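Local coordinates for exotoxin 3, putative (Staphylococcus aureus subsp. aureus COL, PDB 4RH6), which probably acts as a secreted superantigen-like virulence factor that proteolytically cleaves host collagens and cytokines such as IL8, IL17A and IFN-gamma, at residues 105-116 and 136-144. Sequence-based numbering, arbitrary orientation. Where two conformers were deposited one is given.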
ATOM      1  N   THR A 105      -1.042  -9.411   1.094  1.00 47.49           N
ATOM      2  CA  THR A 105      -1.522  -9.639   2.441  1.00 49.55           C
ATOM      3  C   THR A 105      -2.452 -10.834   2.469  1.00 48.29           C
ATOM      4  O   THR A 105      -2.775 -11.398   1.433  1.00 54.02           O
ATOM      5  CB  THR A 105      -2.350  -8.438   2.896  1.00 49.29           C
ATOM      6  OG1 THR A 105      -3.452  -8.279   1.991  1.00 49.39           O
ATOM      7  CG2 THR A 105      -1.519  -7.170   2.908  1.00 46.91           C
ATOM      8  N   LYS A 106      -2.914 -11.196   3.653  1.00 49.26           N
ATOM      9  CA  LYS A 106      -3.824 -12.308   3.783  1.00 54.31           C
ATOM     10  C   LYS A 106      -5.206 -11.741   3.813  1.00 49.19           C
ATOM     11  O   LYS A 106      -5.469 -10.789   4.562  1.00 49.39           O
ATOM     12  CB  LYS A 106      -3.604 -13.063   5.094  1.00 61.75           C
ATOM     13  CG  LYS A 106      -2.168 -13.407   5.428  1.00 67.93           C
ATOM     14  CD  LYS A 106      -2.121 -14.192   6.732  1.00 73.40           C
ATOM     15  CE  LYS A 106      -2.268 -13.263   7.925  1.00 76.18           C
ATOM     16  NZ  LYS A 106      -2.310 -14.007   9.211  1.00 81.79           N
ATOM     17  N   SER A 107      -6.108 -12.321   3.025  1.00 45.18           N
ATOM     18  CA  SER A 107      -7.475 -11.850   3.036  1.00 44.25           C
ATOM     19  C   SER A 107      -8.082 -12.077   4.418  1.00 44.37           C
ATOM     20  O   SER A 107      -7.545 -12.797   5.266  1.00 44.41           O
ATOM     21  CB  SER A 107      -8.339 -12.391   1.869  1.00 42.82           C
ATOM     22  OG  SER A 107      -7.845 -13.578   1.303  1.00 42.02           O
ATOM     23  N   ASN A 108      -9.180 -11.401   4.648  1.00 44.10           N
ATOM     24  CA  ASN A 108      -9.853 -11.493   5.914  1.00 43.69           C
ATOM     25  C   ASN A 108     -10.277 -12.919   6.216  1.00 43.34           C
ATOM     26  O   ASN A 108     -10.655 -13.672   5.321  1.00 42.69           O
ATOM     27  CB  ASN A 108     -11.051 -10.558   5.906  1.00 45.64           C
ATOM     28  CG  ASN A 108     -10.643  -9.099   5.760  1.00 47.05           C
ATOM     29  OD1 ASN A 108      -9.455  -8.767   5.772  1.00 51.18           O
ATOM     30  ND2 ASN A 108     -11.623  -8.224   5.590  1.00 47.34           N
ATOM     31  N   SER A 109     -10.161 -13.282   7.491  1.00 42.84           N
ATOM     32  CA  SER A 109     -10.543 -14.598   7.999  1.00 42.53           C
ATOM     33  C   SER A 109     -12.048 -14.825   8.055  1.00 42.28           C
ATOM     34  O   SER A 109     -12.514 -15.965   8.159  1.00 42.47           O
ATOM     35  CB  SER A 109      -9.952 -14.787   9.388  1.00 43.95           C
ATOM     36  OG  SER A 109     -10.401 -13.757  10.250  1.00 43.10           O
ATOM     37  N   VAL A 110     -12.807 -13.743   8.061  1.00 42.03           N
ATOM     38  CA  VAL A 110     -14.267 -13.865   8.032  1.00 45.27           C
ATOM     39  C   VAL A 110     -14.822 -12.849   7.066  1.00 44.96           C
ATOM     40  O   VAL A 110     -14.114 -11.953   6.618  1.00 43.38           O
ATOM     41  CB  VAL A 110     -14.946 -13.677   9.410  1.00 47.79           C
ATOM     42  CG1 VAL A 110     -14.347 -14.644  10.424  1.00 49.69           C
ATOM     43  CG2 VAL A 110     -14.871 -12.234   9.910  1.00 45.96           C
ATOM     44  N   GLN A 111     -16.105 -12.990   6.768  0.50 48.42           N
ATOM     45  CA  GLN A 111     -16.800 -12.074   5.874  0.50 49.77           C
ATOM     46  C   GLN A 111     -17.432 -10.931   6.635  0.50 50.03           C
ATOM     47  O   GLN A 111     -18.269 -11.168   7.507  0.50 52.77           O
ATOM     48  CB  GLN A 111     -17.920 -12.817   5.121  0.50 52.46           C
ATOM     49  CG  GLN A 111     -18.882 -11.901   4.374  0.50 53.21           C
ATOM     50  CD  GLN A 111     -20.021 -12.638   3.693  0.50 57.18           C
ATOM     51  OE1 GLN A 111     -20.235 -13.834   3.911  0.50 61.08           O
ATOM     52  NE2 GLN A 111     -20.774 -11.920   2.874  0.50 58.09           N
ATOM     53  N   TYR A 112     -17.031  -9.697   6.317  1.00 47.61           N
ATOM     54  CA  TYR A 112     -17.616  -8.516   6.948  1.00 47.87           C
ATOM     55  C   TYR A 112     -18.426  -7.790   5.885  1.00 47.17           C
ATOM     56  O   TYR A 112     -17.920  -7.504   4.795  1.00 41.80           O
ATOM     57  CB  TYR A 112     -16.559  -7.545   7.444  1.00 45.82           C
ATOM     58  CG  TYR A 112     -15.541  -8.105   8.428  1.00 44.82           C
ATOM     59  CD1 TYR A 112     -15.786  -8.116   9.791  1.00 45.85           C
ATOM     60  CD2 TYR A 112     -14.312  -8.559   7.986  1.00 43.09           C
ATOM     61  CE1 TYR A 112     -14.837  -8.593  10.681  1.00 45.99           C
ATOM     62  CE2 TYR A 112     -13.349  -9.036   8.858  1.00 42.19           C
ATOM     63  CZ  TYR A 112     -13.616  -9.049  10.207  1.00 44.84           C
ATOM     64  OH  TYR A 112     -12.670  -9.511  11.089  1.00 44.74           O
ATOM     65  N   ILE A 113     -19.674  -7.472   6.215  1.00 50.50           N
ATOM     66  CA  ILE A 113     -20.564  -6.779   5.285  1.00 50.47           C
ATOM     67  C   ILE A 113     -20.424  -5.256   5.448  1.00 48.84           C
ATOM     68  O   ILE A 113     -20.938  -4.498   4.640  1.00 51.68           O
ATOM     69  CB  ILE A 113     -22.024  -7.245   5.464  1.00 54.98           C
ATOM     70  CG1 ILE A 113     -22.912  -6.720   4.329  1.00 56.05           C
ATOM     71  CG2 ILE A 113     -22.557  -6.832   6.828  1.00 58.23           C
ATOM     72  CD1 ILE A 113     -24.341  -7.215   4.383  1.00 58.07           C
ATOM     73  N   ASP A 114     -19.723  -4.829   6.500  1.00 46.74           N
ATOM     74  CA  ASP A 114     -19.479  -3.427   6.809  1.00 43.55           C
ATOM     75  C   ASP A 114     -18.013  -3.222   6.996  1.00 40.34           C
ATOM     76  O   ASP A 114     -17.288  -4.194   7.073  1.00 40.28           O
ATOM     77  CB  ASP A 114     -20.150  -3.088   8.124  1.00 44.70           C
ATOM     78  CG  ASP A 114     -21.654  -3.165   8.041  1.00 45.03           C
ATOM     79  OD1 ASP A 114     -22.231  -2.744   7.011  1.00 44.46           O
ATOM     80  OD2 ASP A 114     -22.261  -3.600   9.027  1.00 45.14           O
ATOM     81  N   TYR A 115     -17.574  -1.966   7.119  1.00 40.37           N
ATOM     82  CA  TYR A 115     -16.162  -1.702   7.332  1.00 38.83           C
ATOM     83  C   TYR A 115     -15.798  -2.207   8.711  1.00 40.65           C
ATOM     84  O   TYR A 115     -16.617  -2.216   9.615  1.00 40.22           O
ATOM     85  CB  TYR A 115     -15.800  -0.217   7.175  1.00 38.67           C
ATOM     86  CG  TYR A 115     -15.954   0.313   5.754  1.00 38.16           C
ATOM     87  CD1 TYR A 115     -14.996   0.031   4.774  1.00 35.13           C
ATOM     88  CD2 TYR A 115     -17.034   1.110   5.396  1.00 38.06           C
ATOM     89  CE1 TYR A 115     -15.123   0.519   3.481  1.00 33.63           C
ATOM     90  CE2 TYR A 115     -17.165   1.600   4.104  1.00 37.19           C
ATOM     91  CZ  TYR A 115     -16.207   1.307   3.151  1.00 34.80           C
ATOM     92  OH  TYR A 115     -16.348   1.788   1.867  1.00 33.82           O
ATOM     93  N   ILE A 116     -14.563  -2.652   8.859  1.00 42.70           N
ATOM     94  CA  ILE A 116     -14.097  -3.200  10.126  1.00 43.47           C
ATOM     95  C   ILE A 116     -13.729  -2.117  11.121  1.00 42.51           C
ATOM     96  O   ILE A 116     -14.009  -2.237  12.302  1.00 42.54           O
ATOM     97  CB  ILE A 116     -12.804  -4.039   9.930  1.00 44.12           C
ATOM     98  CG1 ILE A 116     -12.935  -5.034   8.772  1.00 44.07           C
ATOM     99  CG2 ILE A 116     -12.404  -4.733  11.230  1.00 45.81           C
ATOM    100  CD1 ILE A 116     -11.662  -5.831   8.556  1.00 44.58           C
ATOM    101  N   TYR A 136     -11.328   4.450   5.742  1.00 41.38           N
ATOM    102  CA  TYR A 136     -12.202   3.273   5.845  1.00 40.64           C
ATOM    103  C   TYR A 136     -11.495   1.960   5.625  1.00 37.72           C
ATOM    104  O   TYR A 136     -11.117   1.640   4.511  1.00 35.65           O
ATOM    105  CB  TYR A 136     -13.393   3.447   4.907  1.00 40.77           C
ATOM    106  CG  TYR A 136     -14.201   4.676   5.272  1.00 45.06           C
ATOM    107  CD1 TYR A 136     -15.075   4.649   6.359  1.00 49.22           C
ATOM    108  CD2 TYR A 136     -14.087   5.866   4.553  1.00 44.55           C
ATOM    109  CE1 TYR A 136     -15.820   5.765   6.710  1.00 51.62           C
ATOM    110  CE2 TYR A 136     -14.825   6.991   4.900  1.00 46.64           C
ATOM    111  CZ  TYR A 136     -15.691   6.936   5.978  1.00 51.21           C
ATOM    112  OH  TYR A 136     -16.447   8.036   6.347  1.00 56.76           O
ATOM    113  N   ILE A 137     -11.348   1.207   6.718  1.00 40.05           N
ATOM    114  CA  ILE A 137     -10.663  -0.081   6.733  1.00 39.28           C
ATOM    115  C   ILE A 137     -11.597  -1.253   6.464  1.00 39.87           C
ATOM    116  O   ILE A 137     -12.580  -1.490   7.168  1.00 38.46           O
ATOM    117  CB  ILE A 137      -9.996  -0.330   8.092  1.00 41.12           C
ATOM    118  CG1 ILE A 137      -9.037   0.814   8.447  1.00 45.38           C
ATOM    119  CG2 ILE A 137      -9.250  -1.656   8.083  1.00 41.46           C
ATOM    120  CD1 ILE A 137      -7.831   0.940   7.529  1.00 45.80           C
ATOM    121  N   SER A 138     -11.234  -2.002   5.440  1.00 41.02           N
ATOM    122  CA  SER A 138     -11.969  -3.152   4.983  1.00 39.49           C
ATOM    123  C   SER A 138     -11.090  -4.397   5.011  1.00 41.67           C
ATOM    124  O   SER A 138     -11.426  -5.424   4.427  1.00 41.92           O
ATOM    125  CB  SER A 138     -12.362  -2.850   3.551  1.00 37.90           C
ATOM    126  OG  SER A 138     -12.891  -3.977   2.941  1.00 43.06           O
ATOM    127  N   LYS A 139      -9.965  -4.298   5.714  1.00 44.70           N
ATOM    128  CA  LYS A 139      -8.978  -5.360   5.754  1.00 44.61           C
ATOM    129  C   LYS A 139      -8.315  -5.598   7.114  1.00 42.03           C
ATOM    130  O   LYS A 139      -7.874  -4.661   7.764  1.00 37.77           O
ATOM    131  CB  LYS A 139      -7.888  -5.019   4.749  1.00 49.08           C
ATOM    132  CG  LYS A 139      -8.313  -5.094   3.280  1.00 51.81           C
ATOM    133  CD  LYS A 139      -7.125  -5.406   2.394  1.00 54.03           C
ATOM    134  CE  LYS A 139      -6.571  -6.769   2.766  1.00 57.04           C
ATOM    135  NZ  LYS A 139      -5.230  -7.006   2.207  1.00 60.31           N
ATOM    136  N   GLU A 140      -8.235  -6.863   7.520  1.00 41.61           N
ATOM    137  CA  GLU A 140      -7.611  -7.232   8.789  1.00 41.09           C
ATOM    138  C   GLU A 140      -6.101  -7.021   8.708  1.00 39.25           C
ATOM    139  O   GLU A 140      -5.463  -6.535   9.643  1.00 34.45           O
ATOM    140  CB  GLU A 140      -7.885  -8.705   9.114  1.00 42.65           C
ATOM    141  CG  GLU A 140      -9.336  -9.061   9.382  1.00 47.29           C
ATOM    142  CD  GLU A 140      -9.555 -10.565   9.581  1.00 48.86           C
ATOM    143  OE1 GLU A 140      -8.630 -11.356   9.281  1.00 46.09           O
ATOM    144  OE2 GLU A 140     -10.671 -10.959  10.014  1.00 48.53           O
ATOM    145  N   ASP A 141      -5.549  -7.404   7.565  1.00 41.40           N
ATOM    146  CA  ASP A 141      -4.129  -7.316   7.299  1.00 42.97           C
ATOM    147  C   ASP A 141      -3.927  -6.344   6.131  1.00 45.04           C
ATOM    148  O   ASP A 141      -4.313  -6.646   4.994  1.00 46.23           O
ATOM    149  CB  ASP A 141      -3.624  -8.712   6.935  1.00 43.66           C
ATOM    150  CG  ASP A 141      -2.142  -8.783   6.843  1.00 44.74           C
ATOM    151  OD1 ASP A 141      -1.463  -7.904   7.431  1.00 48.02           O
ATOM    152  OD2 ASP A 141      -1.647  -9.733   6.196  1.00 45.67           O
ATOM    153  N   ILE A 142      -3.356  -5.175   6.409  1.00 45.11           N
ATOM    154  CA  ILE A 142      -3.151  -4.157   5.366  1.00 45.83           C
ATOM    155  C   ILE A 142      -1.698  -3.838   5.208  1.00 46.50           C
ATOM    156  O   ILE A 142      -1.013  -3.589   6.199  1.00 58.05           O
ATOM    157  CB  ILE A 142      -3.812  -2.795   5.689  1.00 48.04           C
ATOM    158  CG1 ILE A 142      -5.217  -2.983   6.239  1.00 53.38           C
ATOM    159  CG2 ILE A 142      -3.785  -1.889   4.463  1.00 47.81           C
ATOM    160  CD1 ILE A 142      -5.971  -1.685   6.388  1.00 56.67           C
ATOM    161  N   SER A 143      -1.261  -3.764   3.960  1.00 41.53           N
ATOM    162  CA  SER A 143       0.119  -3.461   3.636  1.00 38.40           C
ATOM    163  C   SER A 143       0.395  -1.967   3.651  1.00 35.68           C
ATOM    164  O   SER A 143      -0.450  -1.168   3.232  1.00 33.67           O
ATOM    165  CB  SER A 143       0.433  -3.965   2.234  1.00 38.84           C
ATOM    166  OG  SER A 143      -0.286  -3.219   1.261  1.00 38.36           O
ATOM    167  N   LEU A 144       1.600  -1.593   4.072  1.00 36.04           N
ATOM    168  CA  LEU A 144       1.993  -0.185   4.074  1.00 37.76           C
ATOM    169  C   LEU A 144       1.876   0.394   2.669  1.00 37.95           C
ATOM    170  O   LEU A 144       1.514   1.553   2.490  1.00 37.02           O
ATOM    171  CB  LEU A 144       3.424  -0.016   4.573  1.00 40.30           C
ATOM    172  CG  LEU A 144       3.682  -0.367   6.037  1.00 40.32           C
ATOM    173  CD1 LEU A 144       5.159  -0.201   6.364  1.00 42.19           C
ATOM    174  CD2 LEU A 144       2.834   0.503   6.948  1.00 39.38           C
TER
HETATM  175  O   HOH W   1      -7.071  -8.482   5.463  1.00 43.40           O
HETATM  176  O   HOH W   2     -15.076  -4.553   5.272  1.00 19.48           O
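Glu140 reaches from the beta-grasp domain to Asn108, Ser109 and Tyr112 of the loop 107-116, which leads out of the last OB-fold strand, 98-106; the contact packs segment 136-144 against the loop joining the two domains of the superantigen-like fold and against the end of that strand. Glu140 CB lies 3.7 Å from Asn108 OD1, and CG lies near the same oxygen and also near Tyr112 OH. Beyond CG the chain is extended (chi2 175°), which carries the carboxylate into the turn of the loop. There Glu140 OE1 accepts a hydrogen bond from Ser109 N at 3.0 Å, met from above the carboxylate plane, while Glu140 OE2 accepts from two hydroxyls: Ser109 OG at 2.8 Å on its syn lone pair and Tyr112 OH at 2.7 Å on its anti lone pair. Three donors thus grip the group, and the Tyr112 ring, its plane turned 74° from the carboxylate, presents its edge to OE2. One face of the Tyr112 ring is covered toward its rim by Val110 CG2, and Ile116 CG1 lies over the centre of the opposite face. Asn108 works back the other way: OD1 receives Glu140 N in a nearly straight bond, and ND2 donates to Ser138 O, so both ends of the amide are held by the backbone of 136-144. Toward the strand, Asp141 OD2 accepts from Lys106 N and also forms a salt bridge with Lys74, a residue of helix 71-74. At the far end Ile116 N donates to Ile137 O, and Tyr136 CB sits over the face of the Tyr115 ring, 3.8 Å from its centroid.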